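Local coordinates for protein endo-b-1,4-glucanase (Nasutitermes takasagoensis, PDB 1KS8) that probably cleaves internal beta-1,4-glucosidic linkages in cellulose and related beta-glucans, as a family 9 glycosyl hydrolase, at residues Q261-L264 against A265-N269; D275-Q278 against S279-Y283. All coordinates share one frame; numbering follows the deposited sequence.

Contact 1. Residues Q261-L264 against A265-N269; sequences QVLL and AKLTN
The carbonyl oxygen Leu264 O accepts two hydrogen bonds, both from Thr268. The hydroxyl Thr268 OG1 donates to Leu264 O at 2.7 Å. The amide Thr268 N donates to the same Leu264 O at 2.9 Å. The two donors come from opposite faces of the carbonyl plane. The hydroxyl stands well above it, 36° out, and the amide is tilted from it less. This hold depends on the first torsion of Thr268 (chi1 67°), which sets OG1 between the backbone N and the carbonyl carbon, within reach of Leu264 O. OG1 also pairs with Lys270 N just past the helix, so one hydroxyl joins the last turn to the chain that leaves it. Replacing Thr268 by an alanine removes OG1 and would probably leave Leu264 O with the backbone amide as its one donor in this turn, and Lys270 N without its hydroxyl mate.

This is the C-terminal end of helix 257-268, one of the helices of the (alpha/alpha)6 fold of family 9. Asn269 has positive phi and leaves the helix, though Asn269 N still bonds to Ala265 O at 2.7 Å. Upstream, Ala265 N, Lys266 N and Leu267 N bond to Gln261 O, Val262 O and Leu263 O, four residues back.

On another side of the turn, Leu263 CD2 meets Leu267 CD1 at 3.5 Å, and the two side chains cross obliquely. Leu267 CG also lies 3.3 Å from Leu263 O. Leu263 packs on Trp217, Ala220 and Trp221 of helix 212-226. Leu264, Ala265 and Thr268 touch Tyr273 of helix 271-286, and Gln261 OE1 bonds to Tyr239 OH.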
ATOM      1  N   GLN A 261       8.991 -12.254  -8.126  1.00 10.58           N
ATOM      2  CA  GLN A 261       8.986 -13.619  -8.628  1.00 11.91           C
ATOM      3  C   GLN A 261       7.668 -14.063  -9.255  1.00 10.94           C
ATOM      4  O   GLN A 261       7.661 -14.658 -10.333  1.00 11.61           O
ATOM      5  CB  GLN A 261       9.395 -14.566  -7.501  1.00 13.11           C
ATOM      6  CG  GLN A 261      10.866 -14.421  -7.134  1.00 14.39           C
ATOM      7  CD  GLN A 261      11.210 -14.990  -5.773  1.00 16.14           C
ATOM      8  OE1 GLN A 261      12.386 -15.124  -5.427  1.00 20.57           O
ATOM      9  NE2 GLN A 261      10.192 -15.317  -4.988  1.00 14.25           N
ATOM     10  N   VAL A 262       6.545 -13.776  -8.604  1.00 11.29           N
ATOM     11  CA  VAL A 262       5.272 -14.187  -9.172  1.00 11.80           C
ATOM     12  C   VAL A 262       4.950 -13.341 -10.405  1.00 12.21           C
ATOM     13  O   VAL A 262       4.287 -13.807 -11.332  1.00 13.70           O
ATOM     14  CB  VAL A 262       4.127 -14.107  -8.120  1.00 12.80           C
ATOM     15  CG1 VAL A 262       3.698 -12.668  -7.895  1.00 13.93           C
ATOM     16  CG2 VAL A 262       2.956 -14.970  -8.561  1.00 14.52           C
ATOM     17  N   LEU A 263       5.447 -12.106 -10.427  1.00 12.08           N
ATOM     18  CA  LEU A 263       5.222 -11.214 -11.562  1.00 12.64           C
ATOM     19  C   LEU A 263       6.033 -11.723 -12.758  1.00 12.60           C
ATOM     20  O   LEU A 263       5.500 -11.881 -13.857  1.00 14.22           O
ATOM     21  CB  LEU A 263       5.668  -9.788 -11.218  1.00 14.68           C
ATOM     22  CG  LEU A 263       4.926  -8.591 -11.829  1.00 19.41           C
ATOM     23  CD1 LEU A 263       5.862  -7.386 -11.822  1.00 15.53           C
ATOM     24  CD2 LEU A 263       4.465  -8.881 -13.244  1.00 19.07           C
ATOM     25  N   LEU A 264       7.322 -11.974 -12.544  1.00 12.57           N
ATOM     26  CA  LEU A 264       8.175 -12.471 -13.619  1.00 11.70           C
ATOM     27  C   LEU A 264       7.724 -13.844 -14.107  1.00 12.57           C
ATOM     28  O   LEU A 264       7.880 -14.168 -15.282  1.00 13.51           O
ATOM     29  CB  LEU A 264       9.641 -12.524 -13.169  1.00 12.47           C
ATOM     30  CG  LEU A 264      10.352 -11.166 -13.131  1.00 11.54           C
ATOM     31  CD1 LEU A 264      11.746 -11.327 -12.560  1.00 13.30           C
ATOM     32  CD2 LEU A 264      10.416 -10.580 -14.537  1.00 13.28           C
ATOM     33  N   ALA A 265       7.161 -14.649 -13.211  1.00 12.82           N
ATOM     34  CA  ALA A 265       6.682 -15.969 -13.603  1.00 12.79           C
ATOM     35  C   ALA A 265       5.574 -15.792 -14.639  1.00 13.79           C
ATOM     36  O   ALA A 265       5.509 -16.523 -15.626  1.00 14.69           O
ATOM     37  CB  ALA A 265       6.150 -16.723 -12.387  1.00 11.90           C
ATOM     38  N   LYS A 266       4.710 -14.808 -14.416  1.00 13.44           N
ATOM     39  CA  LYS A 266       3.609 -14.546 -15.336  1.00 14.35           C
ATOM     40  C   LYS A 266       4.086 -13.938 -16.651  1.00 15.76           C
ATOM     41  O   LYS A 266       3.603 -14.302 -17.724  1.00 16.74           O
ATOM     42  CB  LYS A 266       2.590 -13.606 -14.688  1.00 15.26           C
ATOM     43  CG  LYS A 266       1.375 -13.317 -15.560  1.00 17.76           C
ATOM     44  CD  LYS A 266       0.376 -12.424 -14.839  1.00 18.71           C
ATOM     45  CE  LYS A 266      -0.918 -12.286 -15.629  1.00 21.50           C
ATOM     46  NZ  LYS A 266      -0.693 -11.706 -16.979  1.00 25.52           N
ATOM     47  N   LEU A 267       5.039 -13.017 -16.565  1.00 14.73           N
ATOM     48  CA  LEU A 267       5.568 -12.336 -17.743  1.00 15.16           C
ATOM     49  C   LEU A 267       6.472 -13.178 -18.639  1.00 15.55           C
ATOM     50  O   LEU A 267       6.536 -12.949 -19.849  1.00 16.21           O
ATOM     51  CB  LEU A 267       6.330 -11.076 -17.317  1.00 15.57           C
ATOM     52  CG  LEU A 267       5.531  -9.996 -16.585  1.00 14.86           C
ATOM     53  CD1 LEU A 267       6.468  -8.878 -16.159  1.00 16.16           C
ATOM     54  CD2 LEU A 267       4.437  -9.456 -17.492  1.00 17.42           C
ATOM     55  N   THR A 268       7.171 -14.145 -18.052  1.00 15.18           N
ATOM     56  CA  THR A 268       8.090 -14.987 -18.813  1.00 14.40           C
ATOM     57  C   THR A 268       7.645 -16.440 -18.945  1.00 14.86           C
ATOM     58  O   THR A 268       8.102 -17.152 -19.841  1.00 15.86           O
ATOM     59  CB  THR A 268       9.486 -14.990 -18.176  1.00 14.05           C
ATOM     60  OG1 THR A 268       9.426 -15.652 -16.905  1.00 14.34           O
ATOM     61  CG2 THR A 268       9.986 -13.560 -17.978  1.00 14.26           C
ATOM     62  N   ASN A 269       6.769 -16.877 -18.044  1.00 15.32           N
ATOM     63  CA  ASN A 269       6.268 -18.252 -18.036  1.00 15.35           C
ATOM     64  C   ASN A 269       7.393 -19.227 -17.684  1.00 15.13           C
ATOM     65  O   ASN A 269       7.242 -20.439 -17.844  1.00 16.72           O
ATOM     66  CB  ASN A 269       5.682 -18.623 -19.404  1.00 16.58           C
ATOM     67  CG  ASN A 269       4.762 -19.834 -19.341  1.00 18.84           C
ATOM     68  OD1 ASN A 269       4.575 -20.538 -20.335  1.00 22.99           O
ATOM     69  ND2 ASN A 269       4.168 -20.068 -18.178  1.00 17.87           N
TER

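Contact 2. Residues D275-Q278 against S279-Y283; sequences DTVQ and SYVNY
Gln278 has CG anti to its backbone N, and Asn282 has CG anti to its carbonyl carbon (chi1 -71°). These torsions bring the two side chains together one turn apart on helix 271-286. Asn282 OD1 lies 3.1 Å from the methylene carbon Gln278 CG. It is 3.5 Å from Gln278 OE1, but both oxygens are acceptors, so this approach brings no bond. The amide planes stand 51° apart, so the groups are not stacked. Asn282 CG sits 3.0 Å from Gln278 O, close against the carbonyl that its own backbone serves.

The bond from Asn282 N to that Gln278 O measures 2.8 Å. Val281 N to Val277 O is the straightest of the four backbone bonds, with an angle of 175° at the hydrogen. Ser279 N and Tyr280 N bond to Asp275 O and Thr276 O in the same regular alpha-helical pattern.

Val277 and Val281 form the apolar side of this turn. Val277 CG1 and Val281 CG2 approach to 4.3 Å, a loose touch. Val281 CG2 also lies 3.4 Å from Val277 O. Both valines are buried; Val277 packs on Ala317 and Val281 on Met314 of helix 303-319. Tyr327 of helix 324-341 touches Gln278 and Val281.

No hydrogen bond joins the two side-chain amides. Asn282 OD1 rests on the methylene Gln278 CG, and the polar hold between these turns comes from the backbone.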
ATOM      1  N   ASP A 275       9.011 -22.093  -9.361  1.00  9.94           N
ATOM      2  CA  ASP A 275       9.550 -22.964  -8.319  1.00 10.27           C
ATOM      3  C   ASP A 275       9.742 -22.164  -7.032  1.00 11.11           C
ATOM      4  O   ASP A 275       9.371 -22.611  -5.948  1.00 11.86           O
ATOM      5  CB  ASP A 275      10.906 -23.559  -8.727  1.00 11.56           C
ATOM      6  CG  ASP A 275      10.809 -24.521  -9.897  1.00 12.67           C
ATOM      7  OD1 ASP A 275       9.802 -25.248 -10.003  1.00 11.19           O
ATOM      8  OD2 ASP A 275      11.763 -24.565 -10.704  1.00 13.79           O
ATOM      9  N   THR A 276      10.331 -20.979  -7.158  1.00 11.45           N
ATOM     10  CA  THR A 276      10.576 -20.144  -5.990  1.00 12.01           C
ATOM     11  C   THR A 276       9.274 -19.721  -5.317  1.00 11.73           C
ATOM     12  O   THR A 276       9.192 -19.674  -4.089  1.00 12.96           O
ATOM     13  CB  THR A 276      11.399 -18.897  -6.365  1.00 12.95           C
ATOM     14  OG1 THR A 276      12.597 -19.305  -7.040  1.00 14.45           O
ATOM     15  CG2 THR A 276      11.780 -18.120  -5.116  1.00 14.62           C
ATOM     16  N   VAL A 277       8.254 -19.418  -6.116  1.00 10.62           N
ATOM     17  CA  VAL A 277       6.961 -19.017  -5.572  1.00 11.91           C
ATOM     18  C   VAL A 277       6.307 -20.169  -4.809  1.00 11.92           C
ATOM     19  O   VAL A 277       5.841 -19.983  -3.683  1.00 11.79           O
ATOM     20  CB  VAL A 277       6.006 -18.537  -6.692  1.00 11.76           C
ATOM     21  CG1 VAL A 277       4.606 -18.309  -6.130  1.00 13.25           C
ATOM     22  CG2 VAL A 277       6.537 -17.247  -7.302  1.00 14.49           C
ATOM     23  N   GLN A 278       6.272 -21.354  -5.418  1.00 11.95           N
ATOM     24  CA  GLN A 278       5.679 -22.528  -4.775  1.00 12.78           C
ATOM     25  C   GLN A 278       6.385 -22.855  -3.466  1.00 12.52           C
ATOM     26  O   GLN A 278       5.747 -23.183  -2.467  1.00 10.92           O
ATOM     27  CB  GLN A 278       5.754 -23.761  -5.692  1.00 16.17           C
ATOM     28  CG  GLN A 278       5.680 -25.090  -4.918  1.00 20.39           C
ATOM     29  CD  GLN A 278       5.825 -26.331  -5.789  1.00 20.96           C
ATOM     30  OE1 GLN A 278       6.206 -27.400  -5.300  1.00 16.62           O
ATOM     31  NE2 GLN A 278       5.512 -26.202  -7.073  1.00 21.50           N
ATOM     32  N   SER A 279       7.710 -22.782  -3.483  1.00 12.34           N
ATOM     33  CA  SER A 279       8.493 -23.079  -2.292  1.00 13.52           C
ATOM     34  C   SER A 279       8.111 -22.151  -1.146  1.00 12.21           C
ATOM     35  O   SER A 279       7.950 -22.589  -0.006  1.00 12.28           O
ATOM     36  CB  SER A 279       9.984 -22.936  -2.595  1.00 15.33           C
ATOM     37  OG  SER A 279      10.762 -23.239  -1.451  1.00 21.08           O
ATOM     38  N   TYR A 280       7.961 -20.866  -1.455  1.00 11.41           N
ATOM     39  CA  TYR A 280       7.602 -19.879  -0.443  1.00 11.49           C
ATOM     40  C   TYR A 280       6.189 -20.097   0.090  1.00 11.17           C
ATOM     41  O   TYR A 280       5.972 -20.124   1.302  1.00 10.17           O
ATOM     42  CB  TYR A 280       7.717 -18.465  -1.020  1.00 12.96           C
ATOM     43  CG  TYR A 280       7.255 -17.384  -0.066  1.00 13.01           C
ATOM     44  CD1 TYR A 280       7.912 -17.168   1.145  1.00 14.61           C
ATOM     45  CD2 TYR A 280       6.150 -16.591  -0.369  1.00 13.60           C
ATOM     46  CE1 TYR A 280       7.476 -16.183   2.036  1.00 14.84           C
ATOM     47  CE2 TYR A 280       5.706 -15.604   0.514  1.00 13.53           C
ATOM     48  CZ  TYR A 280       6.374 -15.409   1.712  1.00 13.57           C
ATOM     49  OH  TYR A 280       5.929 -14.449   2.594  1.00 18.56           O
ATOM     50  N   VAL A 281       5.226 -20.244  -0.814  1.00 10.42           N
ATOM     51  CA  VAL A 281       3.846 -20.450  -0.396  1.00 10.82           C
ATOM     52  C   VAL A 281       3.690 -21.731   0.414  1.00 12.11           C
ATOM     53  O   VAL A 281       3.032 -21.731   1.455  1.00 12.80           O
ATOM     54  CB  VAL A 281       2.892 -20.487  -1.611  1.00 11.29           C
ATOM     55  CG1 VAL A 281       1.481 -20.830  -1.150  1.00 11.69           C
ATOM     56  CG2 VAL A 281       2.893 -19.130  -2.312  1.00 11.02           C
ATOM     57  N   ASN A 282       4.295 -22.820  -0.054  1.00 12.33           N
ATOM     58  CA  ASN A 282       4.206 -24.090   0.658  1.00 12.46           C
ATOM     59  C   ASN A 282       4.767 -23.931   2.062  1.00 13.13           C
ATOM     60  O   ASN A 282       4.225 -24.478   3.022  1.00 12.60           O
ATOM     61  CB  ASN A 282       4.970 -25.183  -0.096  1.00 12.97           C
ATOM     62  CG  ASN A 282       4.273 -25.605  -1.380  1.00 14.22           C
ATOM     63  OD1 ASN A 282       4.847 -26.325  -2.202  1.00 17.14           O
ATOM     64  ND2 ASN A 282       3.032 -25.165  -1.557  1.00 12.57           N
ATOM     65  N   TYR A 283       5.854 -23.175   2.180  1.00 12.16           N
ATOM     66  CA  TYR A 283       6.471 -22.929   3.476  1.00 12.52           C
ATOM     67  C   TYR A 283       5.504 -22.203   4.407  1.00 12.06           C
ATOM     68  O   TYR A 283       5.361 -22.565   5.573  1.00 12.21           O
ATOM     69  CB  TYR A 283       7.737 -22.085   3.325  1.00 12.58           C
ATOM     70  CG  TYR A 283       8.247 -21.587   4.654  1.00 14.31           C
ATOM     71  CD1 TYR A 283       8.823 -22.465   5.571  1.00 16.62           C
ATOM     72  CD2 TYR A 283       8.077 -20.256   5.031  1.00 15.34           C
ATOM     73  CE1 TYR A 283       9.211 -22.032   6.833  1.00 18.43           C
ATOM     74  CE2 TYR A 283       8.462 -19.812   6.292  1.00 17.41           C
ATOM     75  CZ  TYR A 283       9.024 -20.705   7.188  1.00 18.92           C
ATOM     76  OH  TYR A 283       9.378 -20.281   8.446  1.00 21.26           O
TER

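Contacts 1 and 2 lie on successive helices, 257-268 and 271-286, which pack against each other. Their centres are 14 Å apart. They touch where Gln261 OE1 meets Thr276 CG2 at 3.1 Å and where Val277 CG2 packs on the backbone of Gln261 and Val262. Both are partly buried, but contact 1 has more buried residues, among them all of 261-264. Contact 2 has two, Val277 and Val281, and more of its residues are only partly covered. Contact 1 sits at a helix end, where a side-chain hydroxyl adds to the backbone bonding. Contact 2 lies inside a helix that continues on both sides, and between 275-278 and 279-283 the hydrogen bonds come from backbone amides.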